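Local coordinates for putative MCP-type signal transduction protein (PDB 4WY9) that serves as the periplasmic tandem-PAS sensing domain of the chemotaxis receptor Tlp1, and probably recognises its ligands indirectly, at residues 46-49 with 50-54; 57-60 with 61-65; 97-100 with 101-105; 130-133 with 134-138. All coordinates share one frame; numbering follows the deposited sequence. Where two conformers were deposited one is given.

Contact 1 of 4, residues 46-49 with 50-54; sequences TEMF and RSTSK
Glu47 O is gripped twice by a single residue, Ser51, whose backbone N donates at 3.0 Å to Glu47 O and whose hydroxyl OG donates at 2.9 Å to the same Glu47 O. The two donors arrive from opposite faces of the carbonyl plane. This is the C-terminal end of helix 8-51, the long N-terminal helix of the periplasmic sensory domain, and Thr52 is the first residue beyond it to leave helical backbone angles. Ser51 can fold its hydroxyl back because OG sits between its own backbone N and carbonyl carbon (chi1 69°). One residue on, the pattern recurs: Thr52 OG1 donates to Met48 O at 2.9 Å, while the backbone N atoms of Ser51 and Thr52 add weak bonds to that oxygen. Small hydroxyl residues suit a helix end, since they supply short-range donors where the regular backbone ladder runs out.

Earlier in the turn, Arg50 N closes an ordinary helical bond to Thr46 O at 2.8 Å. The aliphatic part of Arg50 lies against Thr46, CD meeting the methyl CG2 at 3.8 Å, while Thr46 OG1 turns to Phe173 N of strand 163-173. Phe49 is buried, its ring packing on Leu57, Ile62 and Ile172, as befits a large apolar side chain on the inner side of the helix. Where the helix gives way to the loop, water 1 links the two, donating to Phe49 O and to Thr52 O, both at 2.8 Å.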
loop_
_atom_site.group_PDB
_atom_site.type_symbol
_atom_site.label_atom_id
_atom_site.label_comp_id
_atom_site.label_asym_id
_atom_site.label_seq_id
_atom_site.Cartn_x
_atom_site.Cartn_y
_atom_site.Cartn_z
ATOM N N THR A 46 -0.048 19.294 -11.759
ATOM C CA THR A 46 -1.070 20.312 -11.545
ATOM C C THR A 46 -0.561 21.676 -12.024
ATOM O O THR A 46 -1.307 22.442 -12.631
ATOM C CB THR A 46 -1.544 20.333 -10.107
ATOM O OG1 THR A 46 -2.383 19.197 -9.916
ATOM C CG2 THR A 46 -2.314 21.590 -9.755
ATOM N N GLU A 47 0.701 22.009 -11.780
ATOM C CA GLU A 47 1.237 23.263 -12.288
ATOM C C GLU A 47 1.121 23.282 -13.815
ATOM O O GLU A 47 0.742 24.283 -14.401
ATOM C CB GLU A 47 2.679 23.449 -11.850
ATOM C CG GLU A 47 3.328 24.747 -12.342
ATOM C CD GLU A 47 2.517 26.014 -11.997
ATOM O OE1 GLU A 47 1.864 26.093 -10.918
ATOM O OE2 GLU A 47 2.538 26.981 -12.833
ATOM N N MET A 48 1.410 22.157 -14.470
ATOM C CA MET A 48 1.283 22.067 -15.920
ATOM C C MET A 48 -0.153 22.274 -16.357
ATOM O O MET A 48 -0.432 23.033 -17.291
ATOM C CB MET A 48 1.814 20.738 -16.431
ATOM C CG MET A 48 1.498 20.500 -17.908
ATOM S SD MET A 48 1.921 18.835 -18.436
ATOM C CE MET A 48 3.677 18.969 -18.500
ATOM N N PHE A 49 -1.092 21.553 -15.747
ATOM C CA PHE A 49 -2.477 21.576 -16.221
ATOM C C PHE A 49 -3.160 22.878 -15.846
ATOM O O PHE A 49 -4.144 23.281 -16.462
ATOM C CB PHE A 49 -3.261 20.350 -15.712
ATOM C CG PHE A 49 -3.051 19.104 -16.516
ATOM C CD1 PHE A 49 -1.877 18.364 -16.429
ATOM C CD2 PHE A 49 -4.020 18.660 -17.413
ATOM C CE1 PHE A 49 -1.677 17.224 -17.199
ATOM C CE2 PHE A 49 -3.816 17.517 -18.175
ATOM C CZ PHE A 49 -2.658 16.794 -18.057
ATOM N N ARG A 50 -2.609 23.606 -14.870
ATOM C CA ARG A 50 -3.106 24.948 -14.558
ATOM C C ARG A 50 -2.559 26.007 -15.528
ATOM O O ARG A 50 -3.225 27.001 -15.799
ATOM C CB ARG A 50 -2.756 25.349 -13.122
ATOM C CG ARG A 50 -3.602 24.688 -12.053
ATOM C CD ARG A 50 -3.181 25.156 -10.650
ATOM N NE ARG A 50 -2.962 26.611 -10.542
ATOM C CZ ARG A 50 -3.929 27.499 -10.372
ATOM N NH1 ARG A 50 -5.155 27.116 -10.089
ATOM N NH2 ARG A 50 -3.652 28.816 -10.451
ATOM N N SER A 51 -1.326 25.821 -16.008
ATOM C CA SER A 51 -0.646 26.839 -16.789
ATOM C C SER A 51 -0.725 26.608 -18.294
ATOM O O SER A 51 -0.370 27.477 -19.072
ATOM C CB SER A 51 0.809 26.946 -16.372
ATOM O OG SER A 51 1.472 25.791 -16.764
ATOM N N THR A 52 -1.187 25.430 -18.718
ATOM C CA THR A 52 -1.141 25.040 -20.120
ATOM C C THR A 52 -2.548 24.809 -20.611
ATOM O O THR A 52 -3.286 24.020 -20.042
ATOM C CB THR A 52 -0.321 23.752 -20.302
ATOM O OG1 THR A 52 0.966 23.899 -19.653
ATOM C CG2 THR A 52 -0.109 23.458 -21.763
ATOM N N SER A 53 -2.908 25.480 -21.698
ATOM C CA SER A 53 -4.189 25.255 -22.286
ATOM C C SER A 53 -4.303 23.823 -22.771
ATOM O O SER A 53 -3.300 23.197 -23.127
ATOM C CB SER A 53 -4.417 26.239 -23.438
ATOM O OG SER A 53 -3.646 25.858 -24.566
ATOM N N LYS A 54 -5.516 23.294 -22.824
ATOM C CA LYS A 54 -5.725 21.944 -23.342
ATOM C C LYS A 54 -5.131 21.813 -24.773
ATOM O O LYS A 54 -4.528 20.782 -25.104
ATOM C CB LYS A 54 -7.206 21.644 -23.339
ATOM C CG LYS A 54 -7.506 20.202 -23.625
ATOM C CD LYS A 54 -8.939 19.890 -23.154
ATOM C CE LYS A 54 -9.363 18.486 -23.428
ATOM N NZ LYS A 54 -9.095 18.085 -24.812
HETATM O O HOH W 1 -5.043 22.212 -18.879
#

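Contact 2 of 4, residues 57-60 with 61-65; sequences LDID and NITNI
Asp58 OD1 accepts from Asn61 N at 2.9 Å, the capping bond of an N-cap aspartate at the start of helix 59-70. The N-H meets OD1 from above the carboxylate plane, 51° out of it. With CG anti to the backbone N of Asp58 (chi1 -178°), the carboxylate reaches forward over the first turn, and its plane stacks on the Asn61 amide with only 6° between them. Water 2 lies 2.9 Å from Asp58 OD1 and 3.0 Å from Asn61 OD1, spanning the two polar groups on the exposed side.

The carbonyls of the first turn are served in order. Asp58 O takes Ile62 N in its plane. Ile59 O has two donors from one residue: Thr63 N at 2.9 Å and Thr63 OG1 at 3.0 Å, the hydroxyl standing above the carbonyl plane. Asp60 O takes Asn64 N at 2.9 Å. Threonine thus spends its hydroxyl on its own helix, while its side chain packs on Met106 and Tyr108. Ile59 and Ile62 supply apolar bulk toward Phe90 and Met106.

An aspartate that accepts from the backbone N three residues ahead is the classic N-cap of an alpha-helix, here the one following the long N-terminal helix of the sensory region.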
loop_
_atom_site.group_PDB
_atom_site.type_symbol
_atom_site.label_atom_id
_atom_site.label_comp_id
_atom_site.label_asym_id
_atom_site.label_seq_id
_atom_site.Cartn_x
_atom_site.Cartn_y
_atom_site.Cartn_z
ATOM N N LEU A 57 -1.387 21.075 -24.564
ATOM C CA LEU A 57 -0.884 19.972 -23.750
ATOM C C LEU A 57 0.007 19.067 -24.580
ATOM O O LEU A 57 -0.330 18.687 -25.716
ATOM C CB LEU A 57 -2.012 19.178 -23.140
ATOM C CG LEU A 57 -2.716 19.821 -21.949
ATOM C CD1 LEU A 57 -3.937 19.011 -21.544
ATOM C CD2 LEU A 57 -1.804 20.013 -20.733
ATOM N N ASP A 58 1.138 18.688 -23.982
ATOM C CA ASP A 58 2.264 18.038 -24.653
ATOM C C ASP A 58 2.508 16.680 -24.032
ATOM O O ASP A 58 2.993 16.583 -22.908
ATOM C CB ASP A 58 3.472 18.965 -24.552
ATOM C CG ASP A 58 4.728 18.465 -25.233
ATOM O OD1 ASP A 58 5.054 17.257 -25.149
ATOM O OD2 ASP A 58 5.451 19.300 -25.828
ATOM N N ILE A 59 2.187 15.616 -24.785
ATOM C CA ILE A 59 2.261 14.269 -24.261
ATOM C C ILE A 59 3.666 13.860 -23.817
ATOM O O ILE A 59 3.833 13.195 -22.797
ATOM C CB ILE A 59 1.706 13.238 -25.288
ATOM C CG1 ILE A 59 1.626 11.844 -24.679
ATOM C CG2 ILE A 59 2.503 13.245 -26.573
ATOM C CD1 ILE A 59 0.786 11.759 -23.428
ATOM N N ASP A 60 4.688 14.264 -24.570
ATOM C CA ASP A 60 6.051 13.949 -24.204
ATOM C C ASP A 60 6.487 14.677 -22.943
ATOM O O ASP A 60 7.222 14.110 -22.129
ATOM C CB ASP A 60 7.004 14.271 -25.363
ATOM C CG ASP A 60 7.103 13.177 -26.380
ATOM O OD1 ASP A 60 6.263 12.245 -26.331
ATOM O OD2 ASP A 60 7.969 13.269 -27.272
ATOM N N ASN A 61 6.040 15.905 -22.737
ATOM C CA ASN A 61 6.359 16.602 -21.492
ATOM C C ASN A 61 5.805 15.834 -20.312
ATOM O O ASN A 61 6.463 15.671 -19.292
ATOM C CB ASN A 61 5.841 18.009 -21.499
ATOM C CG ASN A 61 6.715 18.980 -22.293
ATOM O OD1 ASN A 61 7.790 18.596 -22.776
ATOM N ND2 ASN A 61 6.267 20.197 -22.434
ATOM N N ILE A 62 4.577 15.341 -20.444
ATOM C CA ILE A 62 3.964 14.543 -19.384
ATOM C C ILE A 62 4.741 13.244 -19.173
ATOM O O ILE A 62 5.009 12.842 -18.050
ATOM C CB ILE A 62 2.488 14.268 -19.702
ATOM C CG1 ILE A 62 1.691 15.564 -19.681
ATOM C CG2 ILE A 62 1.900 13.258 -18.740
ATOM C CD1 ILE A 62 0.269 15.454 -20.172
ATOM N N THR A 63 5.055 12.544 -20.269
ATOM C CA THR A 63 5.788 11.306 -20.180
ATOM C C THR A 63 7.098 11.470 -19.442
ATOM O O THR A 63 7.465 10.647 -18.616
ATOM C CB THR A 63 6.087 10.714 -21.579
ATOM O OG1 THR A 63 4.848 10.455 -22.247
ATOM C CG2 THR A 63 6.892 9.459 -21.462
ATOM N N ASN A 64 7.825 12.533 -19.750
ATOM C CA ASN A 64 9.138 12.741 -19.167
ATOM C C ASN A 64 9.032 13.017 -17.702
ATOM O O ASN A 64 9.884 12.568 -16.933
ATOM C CB ASN A 64 9.843 13.885 -19.877
ATOM C CG ASN A 64 10.190 13.556 -21.284
ATOM O OD1 ASN A 64 10.223 12.382 -21.690
ATOM N ND2 ASN A 64 10.447 14.571 -22.054
ATOM N N ILE A 65 7.984 13.728 -17.274
ATOM C CA ILE A 65 7.775 13.962 -15.834
ATOM C C ILE A 65 7.552 12.642 -15.100
ATOM O O ILE A 65 8.112 12.413 -14.015
ATOM C CB ILE A 65 6.589 14.924 -15.610
ATOM C CG1 ILE A 65 6.975 16.323 -16.081
ATOM C CG2 ILE A 65 6.112 14.902 -14.186
ATOM C CD1 ILE A 65 5.789 17.242 -16.210
HETATM O O HOH W 2 7.879 17.534 -25.576
#

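Contact 3 of 4, residues 97-100 with 101-105; sequences FNTQ and SGKFV
Thr99 N donates to Lys103 O at 2.9 Å, in the carbonyl plane, and Val105 N donates to Phe97 O at 2.9 Å. These two backbone bonds flank the Asn98-Phe104 bridge, where the chain has doubled back on itself. The reversal is a type I turn from Thr99 to Gly102, closed by Gly102 N on Thr99 O. Gly102 has positive phi (78°), a backbone shape that glycine adopts readily.

Side-chain polar bonds reinforce the turn. Thr99 OG1, held between its backbone N and carbonyl carbon (chi1 73°), faces into the loop and accepts from Lys103 N at 3.0 Å and, weakly, from Ser101 N; it also bonds Asp126 at the start of helix 126-129. Lys103 NZ curls back to Ser101 OG in a weak bond.

Among the apolar contacts, Phe97 and Phe104 lie at the open end, side by side and pointing the same way, with Phe97 CB 3.4 Å from Phe104 CE1 and the ring planes 68° apart. Both phenylalanines are buried, and Phe104 also meets the ring of Phe90 on helix 88-93; flat, bulky apolar side chains suit such a place. Across the two arms of the reversal, the Thr99 methyl CG2 touches Val105 CG2 at 3.8 Å.

Together these features make a tight beta-hairpin of the type I turn plus G1 bulge kind, with Gly102 at the bulge and a single bridge, leading into strand 104-110 of the antiparallel sheet in the first PAS-like (Cache) sensor domain.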
loop_
_atom_site.group_PDB
_atom_site.type_symbol
_atom_site.label_atom_id
_atom_site.label_comp_id
_atom_site.label_asym_id
_atom_site.label_seq_id
_atom_site.Cartn_x
_atom_site.Cartn_y
_atom_site.Cartn_z
ATOM N N PHE A 97 -1.948 3.129 -23.876
ATOM C CA PHE A 97 -2.579 4.186 -23.085
ATOM C C PHE A 97 -4.097 4.064 -23.033
ATOM O O PHE A 97 -4.753 4.880 -22.391
ATOM C CB PHE A 97 -2.221 5.561 -23.626
ATOM C CG PHE A 97 -0.761 5.917 -23.576
ATOM C CD1 PHE A 97 0.119 5.262 -22.713
ATOM C CD2 PHE A 97 -0.263 6.927 -24.370
ATOM C CE1 PHE A 97 1.438 5.617 -22.666
ATOM C CE2 PHE A 97 1.051 7.306 -24.335
ATOM C CZ PHE A 97 1.930 6.639 -23.484
ATOM N N ASN A 98 -4.668 3.087 -23.735
ATOM C CA ASN A 98 -6.103 2.976 -23.831
ATOM C C ASN A 98 -6.609 1.710 -23.133
ATOM O O ASN A 98 -6.149 0.624 -23.463
ATOM C CB ASN A 98 -6.552 2.927 -25.296
ATOM C CG ASN A 98 -6.274 4.216 -26.005
ATOM O OD1 ASN A 98 -7.205 5.070 -26.137
ATOM N ND2 ASN A 98 -5.119 4.363 -26.483
ATOM N N THR A 99 -7.532 1.887 -22.197
ATOM C CA THR A 99 -8.148 0.748 -21.553
ATOM C C THR A 99 -9.175 0.121 -22.492
ATOM O O THR A 99 -9.485 0.681 -23.546
ATOM C CB THR A 99 -8.811 1.124 -20.229
ATOM O OG1 THR A 99 -10.024 1.859 -20.516
ATOM C CG2 THR A 99 -7.886 1.939 -19.344
ATOM N N GLN A 100 -9.749 -0.981 -22.075
ATOM C CA GLN A 100 -10.741 -1.669 -22.897
ATOM C C GLN A 100 -11.968 -0.792 -23.150
ATOM O O GLN A 100 -12.630 -0.936 -24.166
ATOM C CB GLN A 100 -11.178 -2.984 -22.263
ATOM C CG GLN A 100 -10.071 -3.999 -22.208
ATOM C CD GLN A 100 -10.130 -4.971 -23.368
ATOM O OE1 GLN A 100 -11.214 -5.304 -23.928
ATOM N NE2 GLN A 100 -8.970 -5.481 -23.736
ATOM N N SER A 101 -12.280 0.115 -22.223
ATOM C CA SER A 101 -13.423 1.008 -22.373
ATOM C C SER A 101 -12.996 2.377 -22.890
ATOM O O SER A 101 -13.793 3.330 -22.862
ATOM C CB SER A 101 -14.194 1.157 -21.072
ATOM O OG SER A 101 -13.446 1.850 -20.102
ATOM N N GLY A 102 -11.772 2.489 -23.391
ATOM C CA GLY A 102 -11.323 3.722 -24.031
ATOM C C GLY A 102 -10.933 4.822 -23.082
ATOM O O GLY A 102 -10.775 5.984 -23.473
ATOM N N LYS A 103 -10.728 4.482 -21.814
ATOM C CA LYS A 103 -10.185 5.452 -20.885
ATOM C C LYS A 103 -8.689 5.625 -21.101
ATOM O O LYS A 103 -8.011 4.723 -21.579
ATOM C CB LYS A 103 -10.460 5.042 -19.439
ATOM C CG LYS A 103 -11.945 5.149 -19.123
ATOM C CD LYS A 103 -12.255 4.912 -17.710
ATOM C CE LYS A 103 -13.737 5.242 -17.492
ATOM N NZ LYS A 103 -14.584 4.244 -18.119
ATOM N N PHE A 104 -8.189 6.796 -20.744
ATOM C CA PHE A 104 -6.793 7.128 -20.949
ATOM C C PHE A 104 -5.997 6.931 -19.667
ATOM O O PHE A 104 -6.162 7.665 -18.690
ATOM C CB PHE A 104 -6.621 8.561 -21.449
ATOM C CG PHE A 104 -5.187 8.901 -21.738
ATOM C CD1 PHE A 104 -4.611 8.546 -22.960
ATOM C CD2 PHE A 104 -4.392 9.526 -20.792
ATOM C CE1 PHE A 104 -3.298 8.809 -23.217
ATOM C CE2 PHE A 104 -3.076 9.812 -21.061
ATOM C CZ PHE A 104 -2.529 9.454 -22.269
ATOM N N VAL A 105 -5.126 5.921 -19.667
ATOM C CA VAL A 105 -4.295 5.591 -18.521
ATOM C C VAL A 105 -2.881 5.296 -19.015
ATOM O O VAL A 105 -2.676 4.397 -19.833
ATOM C CB VAL A 105 -4.845 4.391 -17.705
ATOM C CG1 VAL A 105 -3.867 4.059 -16.585
ATOM C CG2 VAL A 105 -6.240 4.651 -17.186
#

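Contact 4 of 4, residues 130-133 with 134-138; sequences NLQV and VQDIL
Leu131, the N-cap residue, has extended backbone angles, and from Gln132 on the chain is helical, with 134-138 carrying helix 132-140 onward. Three backbone bonds set the ladder: Gln135 N to Leu131 O at 3.0 Å, Asp136 N to Gln132 O at 2.8 Å, and Ile137 N to Val133 O at 3.0 Å. The helix packs on the antiparallel sheet of the first sensor domain, and its residues divide accordingly.

On the sheet side lie Leu131, Val133, Val134 and Ile137, whose branched apolar chains fill the interface. Leu131 CB touches Val134 CG2 at 4.0 Å, and Leu131 reaches Tyr80, Ile154 and Met156. Val133 and Ile137 meet Tyr149 and Ala169, while Val134 packs on Tyr82.

The outer side is polar. Gln135 lays CG over Leu131 O, 3.5 Å away, and sends NE2 back to Ala129 O, tying the helix to the chain just before it. Gln132 and Asp136 stand one turn apart, a spacing that lets a long amide span to a short acid. Gln132 starts with CG anti to its backbone N (chi1 -168°) and then bends at chi2, which brings its amide round to the carboxylate. The two planes are 47° apart; Gln132 NE2 donates in its own amide plane to Asp136 OD1 at 2.9 Å, meeting that oxygen from above the carboxylate plane.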
loop_
_atom_site.group_PDB
_atom_site.type_symbol
_atom_site.label_atom_id
_atom_site.label_comp_id
_atom_site.label_asym_id
_atom_site.label_seq_id
_atom_site.Cartn_x
_atom_site.Cartn_y
_atom_site.Cartn_z
ATOM N N ASN A 130 -10.920 2.003 -12.129
ATOM C CA ASN A 130 -11.943 1.583 -11.191
ATOM C C ASN A 130 -11.468 1.365 -9.755
ATOM O O ASN A 130 -12.245 0.980 -8.892
ATOM C CB ASN A 130 -12.621 0.317 -11.728
ATOM C CG ASN A 130 -13.464 0.560 -12.983
ATOM O OD1 ASN A 130 -13.982 1.659 -13.181
ATOM N ND2 ASN A 130 -13.538 -0.414 -13.853
ATOM N N LEU A 131 -10.194 1.696 -9.481
ATOM C CA LEU A 131 -9.699 1.614 -8.111
ATOM C C LEU A 131 -10.534 2.484 -7.186
ATOM O O LEU A 131 -10.957 3.589 -7.562
ATOM C CB LEU A 131 -8.260 2.071 -8.037
ATOM C CG LEU A 131 -7.173 1.186 -8.621
ATOM C CD1 LEU A 131 -5.858 1.950 -8.641
ATOM C CD2 LEU A 131 -7.032 -0.105 -7.845
ATOM N N GLN A 132 -10.749 2.011 -5.966
ATOM C CA GLN A 132 -11.470 2.805 -4.980
ATOM C C GLN A 132 -10.838 4.193 -4.745
ATOM O O GLN A 132 -11.537 5.174 -4.638
ATOM C CB GLN A 132 -11.623 2.063 -3.663
ATOM C CG GLN A 132 -12.587 2.707 -2.705
ATOM C CD GLN A 132 -14.018 2.699 -3.240
ATOM O OE1 GLN A 132 -14.522 1.662 -3.631
ATOM N NE2 GLN A 132 -14.640 3.829 -3.280
ATOM N N VAL A 133 -9.507 4.261 -4.671
ATOM C CA VAL A 133 -8.880 5.564 -4.439
ATOM C C VAL A 133 -9.172 6.514 -5.597
ATOM O O VAL A 133 -9.346 7.715 -5.375
ATOM C CB VAL A 133 -7.341 5.486 -4.168
ATOM C CG1 VAL A 133 -7.033 4.876 -2.809
ATOM C CG2 VAL A 133 -6.572 4.780 -5.269
ATOM N N VAL A 134 -9.201 5.988 -6.818
ATOM C CA VAL A 134 -9.486 6.804 -7.988
ATOM C C VAL A 134 -10.920 7.305 -7.939
ATOM O O VAL A 134 -11.203 8.483 -8.179
ATOM C CB VAL A 134 -9.222 6.060 -9.302
ATOM C CG1 VAL A 134 -9.759 6.812 -10.481
ATOM C CG2 VAL A 134 -7.727 5.759 -9.435
ATOM N N GLN A 135 -11.851 6.407 -7.633
ATOM C CA GLN A 135 -13.234 6.794 -7.559
ATOM C C GLN A 135 -13.487 7.800 -6.450
ATOM O O GLN A 135 -14.267 8.749 -6.617
ATOM C CB GLN A 135 -14.112 5.585 -7.454
ATOM C CG GLN A 135 -14.068 4.769 -8.760
ATOM C CD GLN A 135 -14.446 5.621 -10.056
ATOM O OE1 GLN A 135 -15.491 6.318 -10.098
ATOM N NE2 GLN A 135 -13.589 5.594 -11.087
ATOM N N ASP A 136 -12.836 7.607 -5.314
ATOM C CA ASP A 136 -12.963 8.560 -4.214
ATOM C C ASP A 136 -12.440 9.936 -4.599
ATOM O O ASP A 136 -13.028 10.946 -4.234
ATOM C CB ASP A 136 -12.240 8.056 -2.984
ATOM C CG ASP A 136 -12.925 6.893 -2.319
ATOM O OD1 ASP A 136 -14.116 6.624 -2.629
ATOM O OD2 ASP A 136 -12.277 6.246 -1.479
ATOM N N ILE A 137 -11.317 9.986 -5.300
ATOM C CA ILE A 137 -10.773 11.267 -5.745
ATOM C C ILE A 137 -11.768 11.961 -6.686
ATOM O O ILE A 137 -12.052 13.153 -6.519
ATOM C CB ILE A 137 -9.408 11.073 -6.428
ATOM C CG1 ILE A 137 -8.351 10.758 -5.391
ATOM C CG2 ILE A 137 -9.001 12.329 -7.195
ATOM C CD1 ILE A 137 -7.032 10.279 -5.905
ATOM N N LEU A 138 -12.258 11.243 -7.685
ATOM C CA LEU A 138 -13.167 11.856 -8.665
ATOM C C LEU A 138 -14.389 12.423 -7.967
ATOM O O LEU A 138 -14.888 13.491 -8.352
ATOM C CB LEU A 138 -13.593 10.843 -9.727
ATOM C CG LEU A 138 -12.486 10.299 -10.611
ATOM C CD1 LEU A 138 -12.999 9.479 -11.725
ATOM C CD2 LEU A 138 -11.526 11.334 -11.127
#

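How the contacts relate
From the N terminus the contacts follow one another in series, none nesting or crossing. Contact 1 closes the end of helix 8-51, and a short loop leads to contact 2 at the start of helix 59-70. These two touch: Met48 SD packs on Ile62 CG1 at 3.5 Å, joining the successive helices. Contact 3 closes the tight reversal into strand 104-110 and meets contact 2 lightly, through Ile59 CD1 and Phe104 CZ at 4.2 Å. Contact 4 opens helix 132-140 on the same sheet; its nearest atoms lie about 6 Å from contact 3, while its centre is about 22 Å from that of contact 1.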